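PDB 6W0P: kojibiose phosphorylase from Gut metagenome, which belongs to glycoside hydrolase family 65 and combines an N-terminal beta-sandwich domain, a helical central catalytic domain and a small C-terminal beta domain. Local coordinates for residues F454-G459 against L525-D530; I537-E542 against Q603-A608. One frame throughout, in Å; residues are numbered along the deposited sequence.

Contacts 1 and 2 both lie in the central catalytic domain of the family 65 fold, on the same side of the chain's centre. Their centres are 26 Å apart. Their nearest atoms stay about 11 Å from each other, so they do not touch. They follow one another along the chain: contact 1 closes between helices 437-458 and 522-534, and the loop that leaves helix 522-534 then supplies 537-542 to contact 2. Contact 1 is mostly buried and contact 2 lies at the surface. Each centre is more than 30 Å from the centre of the chain, 32 Å for contact 1 and 33 Å for contact 2.

Contact 1 (F454-G459 against L525-D530); sequences FLLSRG and LAKMKD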
loop_
_atom_site.group_PDB
_atom_site.type_symbol
_atom_site.label_atom_id
_atom_site.label_comp_id
_atom_site.label_asym_id
_atom_site.label_seq_id
_atom_site.Cartn_x
_atom_site.Cartn_y
_atom_site.Cartn_z
ATOM N N PHE A 454 -18.490 -7.302 17.089
ATOM C CA PHE A 454 -17.574 -7.050 15.947
ATOM C C PHE A 454 -17.503 -8.290 15.054
ATOM O O PHE A 454 -17.660 -8.161 13.841
ATOM C CB PHE A 454 -16.192 -6.634 16.434
ATOM C CG PHE A 454 -15.157 -6.646 15.349
ATOM C CD1 PHE A 454 -15.292 -5.824 14.245
ATOM C CD2 PHE A 454 -14.052 -7.478 15.435
ATOM C CE1 PHE A 454 -14.336 -5.835 13.240
ATOM C CE2 PHE A 454 -13.104 -7.484 14.427
ATOM C CZ PHE A 454 -13.245 -6.661 13.338
ATOM N N LEU A 455 -17.319 -9.467 15.655
ATOM C CA LEU A 455 -17.113 -10.729 14.903
ATOM C C LEU A 455 -18.371 -11.035 14.086
ATOM O O LEU A 455 -18.224 -11.540 12.960
ATOM C CB LEU A 455 -16.764 -11.859 15.870
ATOM C CG LEU A 455 -15.361 -11.810 16.465
ATOM C CD1 LEU A 455 -15.111 -13.026 17.353
ATOM C CD2 LEU A 455 -14.286 -11.720 15.384
ATOM N N LEU A 456 -19.555 -10.725 14.630
ATOM C CA LEU A 456 -20.877 -10.999 13.989
ATOM C C LEU A 456 -21.173 -9.999 12.871
ATOM O O LEU A 456 -21.918 -10.373 11.969
ATOM C CB LEU A 456 -21.992 -10.946 15.041
ATOM C CG LEU A 456 -22.116 -12.193 15.910
ATOM C CD1 LEU A 456 -23.018 -11.933 17.108
ATOM C CD2 LEU A 456 -22.629 -13.366 15.093
ATOM N N SER A 457 -20.635 -8.778 12.948
ATOM C CA SER A 457 -20.811 -7.726 11.915
ATOM C C SER A 457 -19.757 -7.832 10.808
ATOM O O SER A 457 -20.091 -7.530 9.667
ATOM C CB SER A 457 -20.808 -6.367 12.527
ATOM O OG SER A 457 -19.736 -6.220 13.433
ATOM N N ARG A 458 -18.506 -8.176 11.128
ATOM C CA ARG A 458 -17.415 -8.264 10.125
ATOM C C ARG A 458 -17.519 -9.636 9.459
ATOM O O ARG A 458 -17.207 -9.761 8.248
ATOM C CB ARG A 458 -16.050 -8.017 10.781
ATOM C CG ARG A 458 -14.844 -8.211 9.858
ATOM C CD ARG A 458 -14.993 -7.418 8.570
ATOM N NE ARG A 458 -13.853 -7.513 7.668
ATOM C CZ ARG A 458 -13.583 -8.531 6.862
ATOM N NH1 ARG A 458 -14.364 -9.596 6.807
ATOM N NH2 ARG A 458 -12.529 -8.469 6.077
ATOM N N GLY A 459 -17.913 -10.645 10.237
ATOM C CA GLY A 459 -18.310 -11.960 9.706
ATOM C C GLY A 459 -19.531 -11.816 8.815
ATOM O O GLY A 459 -20.352 -10.941 9.095
ATOM N N LEU A 525 -28.400 -12.342 19.826
ATOM C CA LEU A 525 -28.111 -13.673 20.439
ATOM C C LEU A 525 -28.555 -14.801 19.513
ATOM O O LEU A 525 -27.867 -15.838 19.514
ATOM C CB LEU A 525 -28.799 -13.804 21.796
ATOM C CG LEU A 525 -27.975 -13.248 22.947
ATOM C CD1 LEU A 525 -28.868 -12.676 24.044
ATOM C CD2 LEU A 525 -27.035 -14.312 23.494
ATOM N N ALA A 526 -29.667 -14.625 18.790
ATOM C CA ALA A 526 -30.166 -15.623 17.819
ATOM C C ALA A 526 -29.206 -15.650 16.628
ATOM O O ALA A 526 -28.892 -16.755 16.146
ATOM C CB ALA A 526 -31.582 -15.322 17.392
ATOM N N LYS A 527 -28.743 -14.477 16.177
ATOM C CA LYS A 527 -27.721 -14.418 15.101
ATOM C C LYS A 527 -26.465 -15.144 15.605
ATOM O O LYS A 527 -25.964 -16.006 14.882
ATOM C CB LYS A 527 -27.410 -12.992 14.634
ATOM C CG LYS A 527 -26.488 -12.965 13.416
ATOM C CD LYS A 527 -25.970 -11.617 12.990
ATOM C CE LYS A 527 -25.118 -11.782 11.754
ATOM N NZ LYS A 527 -24.569 -10.489 11.293
ATOM N N MET A 528 -26.024 -14.861 16.831
ATOM C CA MET A 528 -24.769 -15.438 17.373
ATOM C C MET A 528 -24.873 -16.960 17.371
ATOM O O MET A 528 -23.908 -17.604 16.912
ATOM C CB MET A 528 -24.438 -14.961 18.786
ATOM C CG MET A 528 -23.042 -15.383 19.206
ATOM S SD MET A 528 -22.454 -14.560 20.692
ATOM C CE MET A 528 -23.370 -15.443 21.956
ATOM N N LYS A 529 -26.000 -17.510 17.831
ATOM C CA LYS A 529 -26.237 -18.979 17.824
ATOM C C LYS A 529 -26.194 -19.497 16.384
ATOM O O LYS A 529 -25.534 -20.526 16.152
ATOM C CB LYS A 529 -27.561 -19.365 18.499
ATOM C CG LYS A 529 -27.479 -19.554 20.011
ATOM C CD LYS A 529 -28.855 -19.626 20.698
ATOM C CE LYS A 529 -28.779 -19.536 22.210
ATOM N NZ LYS A 529 -28.029 -20.681 22.781
ATOM N N ASP A 530 -26.885 -18.844 15.456
ATOM C CA ASP A 530 -26.952 -19.338 14.057
ATOM C C ASP A 530 -25.545 -19.231 13.431
ATOM O O ASP A 530 -25.159 -20.181 12.731
ATOM C CB ASP A 530 -28.050 -18.643 13.242
ATOM C CG ASP A 530 -28.188 -19.219 11.837
ATOM O OD1 ASP A 530 -28.460 -20.443 11.721
ATOM O OD2 ASP A 530 -27.981 -18.444 10.847
HETATM O O HOH W 1 -23.034 -10.517 9.072
#
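Leu456, near the C-terminal end of helix 437-458, meets Lys527 and Met528 of helix 522-534. Its side chain points at the facing helix, and both methyl groups touch Met528. CD1 packs against Met528 CB at 3.7 Å. CD2 rests on the backbone, 3.8 Å from Met528 CA. The two side chains cross at about a right angle. Met528 CG is anti to the backbone N (chi1 -170°). The chain bends at chi3, and its end leads away from the facing segment, so CB and CG do the touching. Phe497 of helix 487-504 packs on both Leu456 and Met528, so a third helix adds to this apolar patch.

Lys527 makes the polar half of the contact. Its chain is fully extended, with CG anti to the backbone N (chi1 -173°), and it reaches along the flank of Leu456 to the end of the other helix. NZ donates to Leu456 O at 2.7 Å. The ammonium group sits above the carbonyl plane, 39° out of it. NZ also donates to water 1 at 2.7 Å, and this water gives a hydrogen bond to Gly459 O, also at 2.7 Å. Gly459 is the first residue to leave the helical conformation.

Lys527 thus binds one carbonyl at the helix end directly and another through water. A positive charge here probably interacts favourably with the negative end of the helix dipole. Apolar packing and this lysine bridge together join the two helices.

Contact 2 (I537-E542 against Q603-A608); sequences ILYDKE and QKQLLA
A tyrosine-glutamine hydrogen bond ties the irregular segment 537-542 to helix 603-613 at the surface of the catalytic domain. Tyr539 and Gln605 make the contact, and each reaches the other with the end of its side chain. Gln605 NE2 donates to Tyr539 OH at 2.9 Å. The bond is fairly straight, with an N-H...O angle of 164°. The hydroxyl oxygen lies close to the amide plane. Ring and amide are steeply turned against each other, with planes 75° apart. NE2 lies 3.7 Å from Tyr539 CZ, while Gln605 CG comes to 3.9 Å from Tyr539 OH. The touching is thus confined to the phenol end of the ring.

The torsions explain the reach. Tyr539 CG is anti to the backbone N (chi1 176°), which carries the ring out from the loop towards the helix. The Gln605 chain is extended beyond CG and brings its amide to the hydroxyl. The other end of the amide is held too: Gln605 OE1 accepts from the backbone N of Ser602. Bonds at both ends should limit rotation of this amide.

The Tyr539 ring also meets the ring of Phe546 and touches Leu544, both from the same loop. Two local turns shape the backbone around it. Leu538 is the centre of an inverse gamma turn. Asp540 OD1 accepts from Glu542 N at 2.8 Å, which makes an Asx turn.

No other chain of the assembly touches either segment. The catalytic domain of family 65 is an (alpha/alpha)6 barrel, and here a turn-rich loop on its surface is joined to a helix by a single side-chain hydrogen bond.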
loop_
_atom_site.group_PDB
_atom_site.type_symbol
_atom_site.label_atom_id
_atom_site.label_comp_id
_atom_site.label_asym_id
_atom_site.label_seq_id
_atom_site.Cartn_x
_atom_site.Cartn_y
_atom_site.Cartn_z
ATOM N N ILE A 537 -15.742 -24.497 8.982
ATOM C CA ILE A 537 -14.539 -25.120 9.601
ATOM C C ILE A 537 -14.068 -26.220 8.643
ATOM O O ILE A 537 -14.676 -27.304 8.654
ATOM C CB ILE A 537 -14.835 -25.702 11.005
ATOM C CG1 ILE A 537 -15.405 -24.672 11.976
ATOM C CG2 ILE A 537 -13.580 -26.361 11.575
ATOM C CD1 ILE A 537 -14.414 -23.582 12.339
ATOM N N LEU A 538 -12.996 -25.958 7.887
ATOM C CA LEU A 538 -12.471 -26.894 6.865
ATOM C C LEU A 538 -11.712 -28.016 7.585
ATOM O O LEU A 538 -10.482 -27.901 7.802
ATOM C CB LEU A 538 -11.606 -26.116 5.873
ATOM C CG LEU A 538 -12.342 -25.030 5.095
ATOM C CD1 LEU A 538 -11.365 -24.192 4.297
ATOM C CD2 LEU A 538 -13.409 -25.635 4.172
ATOM N N TYR A 539 -12.445 -29.039 8.014
ATOM C CA TYR A 539 -11.901 -30.169 8.797
ATOM C C TYR A 539 -12.319 -31.459 8.104
ATOM O O TYR A 539 -13.523 -31.619 7.811
ATOM C CB TYR A 539 -12.387 -30.150 10.246
ATOM C CG TYR A 539 -11.907 -31.340 11.029
ATOM C CD1 TYR A 539 -10.563 -31.465 11.323
ATOM C CD2 TYR A 539 -12.752 -32.376 11.407
ATOM C CE1 TYR A 539 -10.075 -32.564 12.013
ATOM C CE2 TYR A 539 -12.284 -33.476 12.121
ATOM C CZ TYR A 539 -10.936 -33.569 12.421
ATOM O OH TYR A 539 -10.386 -34.615 13.095
ATOM N N ASP A 540 -11.355 -32.333 7.836
ATOM C CA ASP A 540 -11.616 -33.638 7.185
ATOM C C ASP A 540 -11.547 -34.746 8.254
ATOM O O ASP A 540 -10.492 -34.917 8.865
ATOM C CB ASP A 540 -10.676 -33.798 5.995
ATOM C CG ASP A 540 -10.932 -35.086 5.250
ATOM O OD1 ASP A 540 -11.370 -36.057 5.903
ATOM O OD2 ASP A 540 -10.660 -35.113 4.040
ATOM N N LYS A 541 -12.641 -35.470 8.502
ATOM C CA LYS A 541 -12.689 -36.494 9.585
ATOM C C LYS A 541 -11.847 -37.719 9.201
ATOM O O LYS A 541 -11.482 -38.473 10.109
ATOM C CB LYS A 541 -14.127 -36.900 9.924
ATOM C CG LYS A 541 -14.999 -35.784 10.486
ATOM C CD LYS A 541 -16.463 -36.168 10.725
ATOM C CE LYS A 541 -17.219 -36.587 9.475
ATOM N NZ LYS A 541 -18.568 -37.121 9.795
ATOM N N GLU A 542 -11.550 -37.924 7.922
ATOM C CA GLU A 542 -10.709 -39.064 7.448
ATOM C C GLU A 542 -9.227 -38.757 7.688
ATOM O O GLU A 542 -8.542 -39.618 8.228
ATOM C CB GLU A 542 -10.937 -39.361 5.958
ATOM C CG GLU A 542 -12.375 -39.712 5.612
ATOM C CD GLU A 542 -12.986 -40.764 6.523
ATOM O OE1 GLU A 542 -12.336 -41.833 6.730
ATOM O OE2 GLU A 542 -14.094 -40.506 7.051
ATOM N N GLN A 603 -3.637 -37.166 20.046
ATOM C CA GLN A 603 -2.281 -37.418 19.511
ATOM C C GLN A 603 -2.329 -37.437 17.984
ATOM O O GLN A 603 -1.395 -36.899 17.349
ATOM C CB GLN A 603 -1.729 -38.762 19.989
ATOM C CG GLN A 603 -1.435 -38.777 21.477
ATOM C CD GLN A 603 -0.373 -37.767 21.825
ATOM O OE1 GLN A 603 0.761 -37.854 21.352
ATOM N NE2 GLN A 603 -0.740 -36.793 22.646
ATOM N N LYS A 604 -3.328 -38.107 17.421
ATOM C CA LYS A 604 -3.408 -38.369 15.961
ATOM C C LYS A 604 -3.754 -37.068 15.221
ATOM O O LYS A 604 -3.242 -36.876 14.123
ATOM C CB LYS A 604 -4.430 -39.472 15.670
ATOM C CG LYS A 604 -3.927 -40.882 15.939
ATOM C CD LYS A 604 -4.953 -41.961 15.639
ATOM C CE LYS A 604 -4.350 -43.354 15.665
ATOM N NZ LYS A 604 -5.392 -44.393 15.514
ATOM N N GLN A 605 -4.617 -36.227 15.788
ATOM C CA GLN A 605 -5.004 -34.919 15.167
ATOM C C GLN A 605 -3.799 -33.976 15.095
ATOM O O GLN A 605 -3.547 -33.406 14.007
ATOM C CB GLN A 605 -6.165 -34.294 15.929
ATOM C CG GLN A 605 -7.483 -34.995 15.613
ATOM C CD GLN A 605 -8.596 -34.448 16.464
ATOM O OE1 GLN A 605 -8.440 -34.294 17.672
ATOM N NE2 GLN A 605 -9.697 -34.097 15.819
ATOM N N LEU A 606 -3.088 -33.834 16.209
ATOM C CA LEU A 606 -1.853 -33.015 16.293
ATOM C C LEU A 606 -0.802 -33.558 15.323
ATOM O O LEU A 606 -0.157 -32.731 14.640
ATOM C CB LEU A 606 -1.347 -33.023 17.731
ATOM C CG LEU A 606 -2.241 -32.316 18.740
ATOM C CD1 LEU A 606 -1.946 -32.817 20.139
ATOM C CD2 LEU A 606 -2.026 -30.804 18.667
ATOM N N LEU A 607 -0.617 -34.877 15.248
ATOM C CA LEU A 607 0.467 -35.440 14.392
ATOM C C LEU A 607 0.081 -35.229 12.920
ATOM O O LEU A 607 0.948 -34.816 12.139
ATOM C CB LEU A 607 0.747 -36.903 14.760
ATOM C CG LEU A 607 1.771 -37.672 13.911
ATOM C CD1 LEU A 607 3.199 -37.254 14.199
ATOM C CD2 LEU A 607 1.650 -39.185 14.139
ATOM N N ALA A 608 -1.179 -35.425 12.544
ATOM C CA ALA A 608 -1.602 -35.246 11.137
ATOM C C ALA A 608 -1.341 -33.791 10.737
ATOM O O ALA A 608 -0.695 -33.562 9.717
ATOM C CB ALA A 608 -3.050 -35.616 10.962
#